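Local structure of probable sugar kinase (Clostridium perfringens, 3KZH) at residues L9-A14 and E50-V55; S63-D68 and K72-H77; M89-G94 and I119-T124. The protein probably phosphorylates a sugar or related substrate as a member of the pfkB carbohydrate kinase family, and binds beta-D-glucopyranose in the crystal. All coordinates share one frame; numbering follows the deposited sequence.

How the interactions relate
The three contacts follow one another along the chain, from the central sheet towards the neighbourhood of the lid sheet. Interaction 1 is buried in the α/β core; the Met52 side chain lies about 13 Å from the bound glucose, so it sits in the core at some distance from the sugar and is not one of the pocket residues. Interaction 2 is centred 15 Å away and is tied to strand 9-12 where Gly13 O meets Ser63 OG at 2.7 Å, probably a hydrogen bond. Interactions 2 and 3, with centres 12 Å apart, share a two-stranded parallel sheet: Leu65 N lies 2.7 Å from Met89 O. Interaction 3 returns to interaction 1 through Phe12 CZ, 3.7 Å from Met122 SE.

Interaction 1: residues L9-A14 and E50-V55; sequences LLVFGA and ENMARV
In the α/β core of this ribokinase-type fold, Leu9 and Val11 of strand 9-12 meet Met52 of helix 44-54, a helix that lies on one face of the large sheet. Along the chain it leads from the lid strands into strand 59-62, the parallel neighbour of strand 9-12, and so belongs to the crossover joining the two. Met52 is a selenomethionine, extended beyond CG (chi2 -174°), and this straight chain carries its end across the gap to the sheet. The methyl Met52 CE comes 3.7 Å from Leu9 CD1. Met52 SE is 3.9 Å from Leu9 CD2, so the fork of the leucine receives both terminal atoms. The two side chains run at about a right angle to each other. On the next residue facing the helix, Val11 turns one branch to the same group, with Val11 CG2 3.9 Å from Met52 SE. Val141 of strand 139-143, Thr59 of strand 59-62 and Ala261 of helix 255-268 also touch Met52, adding to the packing around it.

One turn apart on the helix, Glu50 and Arg54 form a salt bridge, Arg54 NE to Glu50 OE2 at 2.8 Å. The N-H is nearly straight on its acceptor (164°) and comes in on the anti side, 21° out of the carboxylate plane. Glu50 OE1 pairs with Arg46 and weakly with His77, and Arg54 NH1 reaches the carbonyls of Pro296 and Met298, so both charged ends have several partners. Helix and strand thus meet through dispersion alone, via one long apolar side chain, while the charges lie away from the sheet; the carboxylate is probably stabilised as an anion by two arginines, and Arg54, held by it, links the helix to the segment around Pro296.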
loop_
_atom_site.group_PDB
_atom_site.type_symbol
_atom_site.label_atom_id
_atom_site.label_comp_id
_atom_site.label_asym_id
_atom_site.label_seq_id
_atom_site.Cartn_x
_atom_site.Cartn_y
_atom_site.Cartn_z
ATOM N N LEU A 9 26.664 8.407 -3.495
ATOM C CA LEU A 9 26.850 6.964 -3.596
ATOM C C LEU A 9 25.650 6.430 -4.344
ATOM O O LEU A 9 24.511 6.770 -4.020
ATOM C CB LEU A 9 26.894 6.293 -2.213
ATOM C CG LEU A 9 27.730 5.002 -2.098
ATOM C CD1 LEU A 9 28.158 4.860 -0.681
ATOM C CD2 LEU A 9 27.081 3.727 -2.605
ATOM N N LEU A 10 25.921 5.555 -5.307
ATOM C CA LEU A 10 24.870 4.945 -6.084
ATOM C C LEU A 10 24.606 3.521 -5.645
ATOM O O LEU A 10 25.535 2.747 -5.418
ATOM C CB LEU A 10 25.189 4.999 -7.581
ATOM C CG LEU A 10 24.189 4.408 -8.593
ATOM C CD1 LEU A 10 22.833 5.106 -8.541
ATOM C CD2 LEU A 10 24.781 4.508 -9.978
ATOM N N VAL A 11 23.324 3.216 -5.459
ATOM C CA VAL A 11 22.877 1.880 -5.098
ATOM C C VAL A 11 21.981 1.503 -6.272
ATOM O O VAL A 11 21.106 2.278 -6.654
ATOM C CB VAL A 11 22.084 1.853 -3.741
ATOM C CG1 VAL A 11 21.650 0.427 -3.392
ATOM C CG2 VAL A 11 22.925 2.426 -2.603
ATOM N N PHE A 12 22.258 0.353 -6.881
ATOM C CA PHE A 12 21.491 -0.134 -8.031
ATOM C C PHE A 12 20.903 -1.513 -7.703
ATOM O O PHE A 12 21.651 -2.454 -7.486
ATOM C CB PHE A 12 22.420 -0.192 -9.271
ATOM C CG PHE A 12 21.739 -0.611 -10.557
ATOM C CD1 PHE A 12 21.096 0.343 -11.366
ATOM C CD2 PHE A 12 21.777 -1.954 -10.991
ATOM C CE1 PHE A 12 20.489 -0.023 -12.611
ATOM C CE2 PHE A 12 21.180 -2.345 -12.222
ATOM C CZ PHE A 12 20.534 -1.368 -13.036
ATOM N N GLY A 13 19.575 -1.628 -7.714
ATOM C CA GLY A 13 18.919 -2.894 -7.417
ATOM C C GLY A 13 17.414 -2.839 -7.186
ATOM O O GLY A 13 16.796 -1.783 -7.281
ATOM N N ALA A 14 16.846 -3.978 -6.799
ATOM C CA ALA A 14 15.405 -4.142 -6.568
ATOM C C ALA A 14 14.751 -3.489 -5.337
ATOM O O ALA A 14 15.401 -3.250 -4.323
ATOM C CB ALA A 14 15.065 -5.625 -6.600
ATOM N N GLU A 50 18.246 2.868 2.250
ATOM C CA GLU A 50 17.529 3.476 3.387
ATOM C C GLU A 50 18.485 3.712 4.556
ATOM O O GLU A 50 18.579 4.844 5.045
ATOM C CB GLU A 50 16.305 2.651 3.864
ATOM C CG GLU A 50 15.378 3.494 4.769
ATOM C CD GLU A 50 14.258 2.758 5.507
ATOM O OE1 GLU A 50 13.687 1.778 4.993
ATOM O OE2 GLU A 50 13.913 3.204 6.623
ATOM N N ASN A 51 19.237 2.670 4.932
ATOM C CA ASN A 51 20.219 2.720 6.031
ATOM C C ASN A 51 21.291 3.809 5.812
ATOM O O ASN A 51 21.721 4.464 6.762
ATOM C CB ASN A 51 20.930 1.366 6.198
ATOM C CG ASN A 51 20.036 0.275 6.748
ATOM O OD1 ASN A 51 19.678 -0.676 6.039
ATOM N ND2 ASN A 51 19.730 0.366 8.032
HETATM N N MSE A 52 21.653 4.017 4.538
HETATM C CA MSE A 52 22.642 5.009 4.088
HETATM C C MSE A 52 22.125 6.445 4.240
HETATM O O MSE A 52 22.807 7.310 4.790
HETATM C CB MSE A 52 23.020 4.766 2.617
HETATM C CG MSE A 52 24.230 3.889 2.404
HETATM SE SE MSE A 52 24.801 3.750 0.572
HETATM C CE MSE A 52 26.013 2.214 0.781
ATOM N N ALA A 53 20.912 6.679 3.747
ATOM C CA ALA A 53 20.247 7.981 3.810
ATOM C C ALA A 53 19.951 8.345 5.270
ATOM O O ALA A 53 20.050 9.517 5.659
ATOM C CB ALA A 53 18.967 7.939 3.000
ATOM N N ARG A 54 19.670 7.317 6.080
ATOM C CA ARG A 54 19.387 7.478 7.509
ATOM C C ARG A 54 20.581 7.997 8.307
ATOM O O ARG A 54 20.399 8.715 9.277
ATOM C CB ARG A 54 18.883 6.163 8.123
ATOM C CG ARG A 54 17.372 5.987 8.005
ATOM C CD ARG A 54 16.895 4.641 8.527
ATOM N NE ARG A 54 15.435 4.572 8.595
ATOM C CZ ARG A 54 14.707 4.936 9.653
ATOM N NH1 ARG A 54 15.292 5.392 10.749
ATOM N NH2 ARG A 54 13.389 4.883 9.601
ATOM N N VAL A 55 21.795 7.649 7.879
ATOM C CA VAL A 55 23.004 8.094 8.560
ATOM C C VAL A 55 23.653 9.312 7.902
ATOM O O VAL A 55 24.764 9.710 8.259
ATOM C CB VAL A 55 24.017 6.943 8.790
ATOM C CG1 VAL A 55 23.411 5.883 9.695
ATOM C CG2 VAL A 55 24.472 6.339 7.476
#

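Interaction 2: residues S63-D68 and K72-H77; sequences SILGND and KSIVEH
Apolar packing joins Leu65 of strand 64-65 to Ile74 and Val75 of helix 69-81, within the strand-loop-helix connection near the lid of the kinase. The two methyls of Leu65 divide the work: Leu65 CD1 lies 3.5 Å from Val75 CG2, and Leu65 CD2 lies 3.9 Å from both CB and CG2 of Ile74. The leucine therefore reaches two consecutive helix residues, each crossed at a slant. Met85 and Phe41, the latter from strand 32-42, cover Ile74 further.

Polar contacts sit at the start of the helix. Lys72 folds back alongside the loop, its CG 3.4 Å from Asp68 O, and a bend at the last torsion (chi4 -48°) turns Lys72 NZ to Asn67 O for a 3.1 Å hydrogen bond. This ammonium stands above the carbonyl plane, 37° out of it. The backbone adds a weak hydrogen bond from Lys72 N to Asp68 O at 3.3 Å, the first i to i+4 bond of the helix, from the N-cap carbonyl.

Capping comes from Asp68, the N-cap residue. Its OD1 bonds to Thr96 OG1 and, weakly, to Gly71 N; the carboxylate is turned from the lysine, and Asp68 OD1 lies 6.9 Å from Lys72 NZ. On the helix face beyond, Ser73 packs against Ser73 of the second subunit.

The carboxylate is thus engaged by the Thr96 hydroxyl and the helix N-terminus, whose dipole probably favours its negative charge, and the lysine ammonium bonds to the Asn67 carbonyl instead of pairing with it, while Leu65 packs the strand against the helix through its two methyls.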
loop_
_atom_site.group_PDB
_atom_site.type_symbol
_atom_site.label_atom_id
_atom_site.label_comp_id
_atom_site.label_asym_id
_atom_site.label_seq_id
_atom_site.Cartn_x
_atom_site.Cartn_y
_atom_site.Cartn_z
ATOM N N SER A 63 16.364 2.146 -9.013
ATOM C CA SER A 63 15.619 0.910 -8.931
ATOM C C SER A 63 14.681 0.725 -10.104
ATOM O O SER A 63 14.832 1.372 -11.147
ATOM C CB SER A 63 14.843 0.882 -7.611
ATOM O OG SER A 63 14.438 -0.434 -7.258
ATOM N N ILE A 64 13.754 -0.217 -9.935
ATOM C CA ILE A 64 12.734 -0.551 -10.920
ATOM C C ILE A 64 11.364 -0.451 -10.233
ATOM O O ILE A 64 11.023 -1.267 -9.380
ATOM C CB ILE A 64 12.938 -1.986 -11.472
ATOM C CG1 ILE A 64 14.254 -2.081 -12.264
ATOM C CG2 ILE A 64 11.750 -2.395 -12.311
ATOM C CD1 ILE A 64 14.682 -3.493 -12.621
ATOM N N LEU A 65 10.603 0.578 -10.589
ATOM C CA LEU A 65 9.269 0.770 -10.038
ATOM C C LEU A 65 8.210 0.427 -11.082
ATOM O O LEU A 65 8.543 0.109 -12.234
ATOM C CB LEU A 65 9.086 2.197 -9.528
ATOM C CG LEU A 65 9.911 2.629 -8.322
ATOM C CD1 LEU A 65 9.712 4.095 -8.121
ATOM C CD2 LEU A 65 9.535 1.849 -7.077
ATOM N N GLY A 66 6.942 0.526 -10.691
ATOM C CA GLY A 66 5.882 0.173 -11.611
ATOM C C GLY A 66 4.746 1.107 -11.920
ATOM O O GLY A 66 3.779 0.638 -12.510
ATOM N N ASN A 67 4.816 2.381 -11.514
ATOM C CA ASN A 67 3.761 3.388 -11.802
ATOM C C ASN A 67 2.439 3.201 -11.015
ATOM O O ASN A 67 1.609 4.114 -10.941
ATOM C CB ASN A 67 3.536 3.471 -13.342
ATOM C CG ASN A 67 2.478 4.473 -13.759
ATOM O OD1 ASN A 67 2.570 5.661 -13.450
ATOM N ND2 ASN A 67 1.466 3.991 -14.476
ATOM N N ASP A 68 2.294 2.049 -10.366
ATOM C CA ASP A 68 1.112 1.717 -9.575
ATOM C C ASP A 68 1.124 2.364 -8.179
ATOM O O ASP A 68 1.968 3.220 -7.900
ATOM C CB ASP A 68 0.977 0.186 -9.477
ATOM C CG ASP A 68 2.274 -0.503 -9.062
ATOM O OD1 ASP A 68 3.212 0.187 -8.622
ATOM O OD2 ASP A 68 2.350 -1.741 -9.163
ATOM N N LYS A 72 4.145 4.512 -5.772
ATOM C CA LYS A 72 3.982 5.810 -5.104
ATOM C C LYS A 72 4.352 5.722 -3.621
ATOM O O LYS A 72 4.818 6.704 -3.036
ATOM C CB LYS A 72 2.542 6.322 -5.237
ATOM C CG LYS A 72 2.042 6.389 -6.658
ATOM C CD LYS A 72 0.635 6.962 -6.742
ATOM C CE LYS A 72 -0.075 6.469 -7.995
ATOM N NZ LYS A 72 0.748 6.605 -9.233
ATOM N N SER A 73 4.166 4.533 -3.041
ATOM C CA SER A 73 4.472 4.255 -1.632
ATOM C C SER A 73 5.983 4.304 -1.382
ATOM O O SER A 73 6.441 4.943 -0.430
ATOM C CB SER A 73 3.936 2.880 -1.228
ATOM O OG SER A 73 2.535 2.808 -1.339
ATOM N N ILE A 74 6.737 3.647 -2.269
ATOM C CA ILE A 74 8.206 3.597 -2.223
ATOM C C ILE A 74 8.756 5.019 -2.403
ATOM O O ILE A 74 9.526 5.482 -1.562
ATOM C CB ILE A 74 8.794 2.673 -3.346
ATOM C CG1 ILE A 74 8.300 1.231 -3.195
ATOM C CG2 ILE A 74 10.332 2.704 -3.346
ATOM C CD1 ILE A 74 9.069 0.359 -2.197
ATOM N N VAL A 75 8.289 5.722 -3.442
ATOM C CA VAL A 75 8.730 7.085 -3.745
ATOM C C VAL A 75 8.503 8.037 -2.583
ATOM O O VAL A 75 9.417 8.773 -2.210
ATOM C CB VAL A 75 8.090 7.646 -5.053
ATOM C CG1 VAL A 75 8.647 9.036 -5.374
ATOM C CG2 VAL A 75 8.404 6.767 -6.202
ATOM N N GLU A 76 7.320 7.962 -1.969
ATOM C CA GLU A 76 7.000 8.808 -0.816
ATOM C C GLU A 76 7.888 8.519 0.389
ATOM O O GLU A 76 8.330 9.447 1.066
ATOM C CB GLU A 76 5.516 8.701 -0.422
ATOM C CG GLU A 76 4.570 9.589 -1.248
ATOM C CD GLU A 76 4.980 11.068 -1.269
ATOM O OE1 GLU A 76 5.110 11.683 -0.181
ATOM O OE2 GLU A 76 5.190 11.606 -2.377
ATOM N N HIS A 77 8.217 7.241 0.599
ATOM C CA HIS A 77 9.089 6.840 1.707
ATOM C C HIS A 77 10.522 7.324 1.448
ATOM O O HIS A 77 11.204 7.752 2.371
ATOM C CB HIS A 77 9.050 5.324 1.901
ATOM C CG HIS A 77 9.823 4.840 3.091
ATOM N ND1 HIS A 77 9.399 5.044 4.387
ATOM C CD2 HIS A 77 10.981 4.148 3.181
ATOM C CE1 HIS A 77 10.265 4.495 5.222
ATOM N NE2 HIS A 77 11.232 3.946 4.514
#

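Interaction 3: residues M89-G94 and I119-T124; sequences MVIEGG and IGAMNT
Met89 and Ile91 bear on Ala121 where the small two-stranded parallel sheet of this ribokinase-type fold meets the loop running from the lid strand 109-115 to helix 124-129. Met89, a selenomethionine, holds its chain straight as far as SE (chi2 179°) and then turns at chi3 (91°), which folds the methyl over the Ala121 peptide. Met89 SE and Met89 CE each lie 3.6 Å from Ala121 O. Met89 CE is also 3.8 Å from Ala121 CB. The methyl thus spans both the carbonyl and the side chain of one residue. Phe126 of helix 124-129 touches Met89 as well.

Ile91 sends CG1 anti to its carbonyl carbon (chi1 -51°), extending the ethyl branch towards the loop. Beyond it the chain reverses in a type II turn closed by Gly94 N to Ile91 O at 3.1 Å. Met122, also selenomethionine, directs its chain to Ile127 and Ile149, and Asn123 N-caps helix 124-129 through OD1 on Phe126 N. Ile91 CD1 rests 4.0 Å from Ala121 CB, the same methyl that Met89 CE touches.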
loop_
_atom_site.group_PDB
_atom_site.type_symbol
_atom_site.label_atom_id
_atom_site.label_comp_id
_atom_site.label_asym_id
_atom_site.label_seq_id
_atom_site.Cartn_x
_atom_site.Cartn_y
_atom_site.Cartn_z
HETATM N N MSE A 89 13.872 3.349 -12.967
HETATM C CA MSE A 89 13.061 2.913 -14.102
HETATM C C MSE A 89 11.607 2.759 -13.691
HETATM O O MSE A 89 11.304 2.053 -12.732
HETATM C CB MSE A 89 13.574 1.590 -14.703
HETATM C CG MSE A 89 12.711 1.046 -15.877
HETATM SE SE MSE A 89 13.387 -0.572 -16.629
HETATM C CE MSE A 89 12.448 -1.814 -15.549
ATOM N N VAL A 90 10.730 3.466 -14.392
ATOM C CA VAL A 90 9.299 3.390 -14.144
ATOM C C VAL A 90 8.635 2.708 -15.351
ATOM O O VAL A 90 8.833 3.124 -16.494
ATOM C CB VAL A 90 8.670 4.804 -13.830
ATOM C CG1 VAL A 90 9.343 5.425 -12.609
ATOM C CG2 VAL A 90 8.780 5.769 -15.026
ATOM N N ILE A 91 7.923 1.609 -15.096
ATOM C CA ILE A 91 7.237 0.867 -16.156
ATOM C C ILE A 91 5.760 1.233 -16.220
ATOM O O ILE A 91 4.995 0.934 -15.300
ATOM C CB ILE A 91 7.351 -0.675 -15.980
ATOM C CG1 ILE A 91 8.801 -1.085 -15.772
ATOM C CG2 ILE A 91 6.805 -1.404 -17.232
ATOM C CD1 ILE A 91 8.966 -2.519 -15.421
ATOM N N GLU A 92 5.371 1.840 -17.340
ATOM C CA GLU A 92 3.990 2.242 -17.587
ATOM C C GLU A 92 3.091 1.016 -17.743
ATOM O O GLU A 92 3.342 0.150 -18.594
ATOM C CB GLU A 92 3.919 3.132 -18.827
ATOM C CG GLU A 92 4.361 4.573 -18.573
ATOM C CD GLU A 92 3.194 5.537 -18.345
ATOM O OE1 GLU A 92 3.235 6.647 -18.922
ATOM O OE2 GLU A 92 2.242 5.195 -17.602
ATOM N N GLY A 93 2.121 0.903 -16.831
ATOM C CA GLY A 93 1.198 -0.222 -16.830
ATOM C C GLY A 93 1.750 -1.435 -16.098
ATOM O O GLY A 93 1.007 -2.378 -15.798
ATOM N N GLY A 94 3.052 -1.397 -15.798
ATOM C CA GLY A 94 3.723 -2.484 -15.100
ATOM C C GLY A 94 3.439 -2.502 -13.611
ATOM O O GLY A 94 2.663 -1.686 -13.106
ATOM N N ILE A 119 11.545 -6.975 -11.997
ATOM C CA ILE A 119 12.970 -7.053 -11.637
ATOM C C ILE A 119 13.864 -7.384 -12.848
ATOM O O ILE A 119 14.942 -6.799 -13.009
ATOM C CB ILE A 119 13.203 -8.071 -10.466
ATOM C CG1 ILE A 119 12.534 -7.542 -9.195
ATOM C CG2 ILE A 119 14.708 -8.289 -10.186
ATOM C CD1 ILE A 119 12.514 -8.496 -8.019
ATOM N N GLY A 120 13.374 -8.264 -13.719
ATOM C CA GLY A 120 14.122 -8.652 -14.904
ATOM C C GLY A 120 13.920 -7.782 -16.133
ATOM O O GLY A 120 14.495 -8.074 -17.183
ATOM N N ALA A 121 13.151 -6.698 -15.998
ATOM C CA ALA A 121 12.869 -5.781 -17.111
ATOM C C ALA A 121 13.933 -4.697 -17.358
ATOM O O ALA A 121 13.747 -3.821 -18.207
ATOM C CB ALA A 121 11.484 -5.166 -16.948
HETATM N N MSE A 122 15.051 -4.784 -16.630
HETATM C CA MSE A 122 16.180 -3.854 -16.765
HETATM C C MSE A 122 16.954 -4.217 -18.040
HETATM O O MSE A 122 17.313 -5.384 -18.264
HETATM C CB MSE A 122 17.119 -3.932 -15.545
HETATM C CG MSE A 122 18.360 -3.018 -15.592
HETATM SE SE MSE A 122 17.859 -1.149 -15.559
HETATM C CE MSE A 122 18.996 -0.528 -16.832
ATOM N N ASN A 123 17.200 -3.203 -18.865
ATOM C CA ASN A 123 17.912 -3.377 -20.129
ATOM C C ASN A 123 19.089 -2.422 -20.305
ATOM O O ASN A 123 19.180 -1.408 -19.622
ATOM C CB ASN A 123 16.933 -3.276 -21.317
ATOM C CG ASN A 123 16.104 -1.991 -21.309
ATOM O OD1 ASN A 123 16.629 -0.889 -21.485
ATOM N ND2 ASN A 123 14.797 -2.137 -21.126
ATOM N N THR A 124 19.949 -2.734 -21.271
ATOM C CA THR A 124 21.145 -1.949 -21.578
ATOM C C THR A 124 20.879 -0.522 -22.062
ATOM O O THR A 124 21.678 0.377 -21.794
ATOM C CB THR A 124 22.038 -2.679 -22.594
ATOM O OG1 THR A 124 21.278 -2.992 -23.770
ATOM C CG2 THR A 124 22.584 -3.967 -21.983
#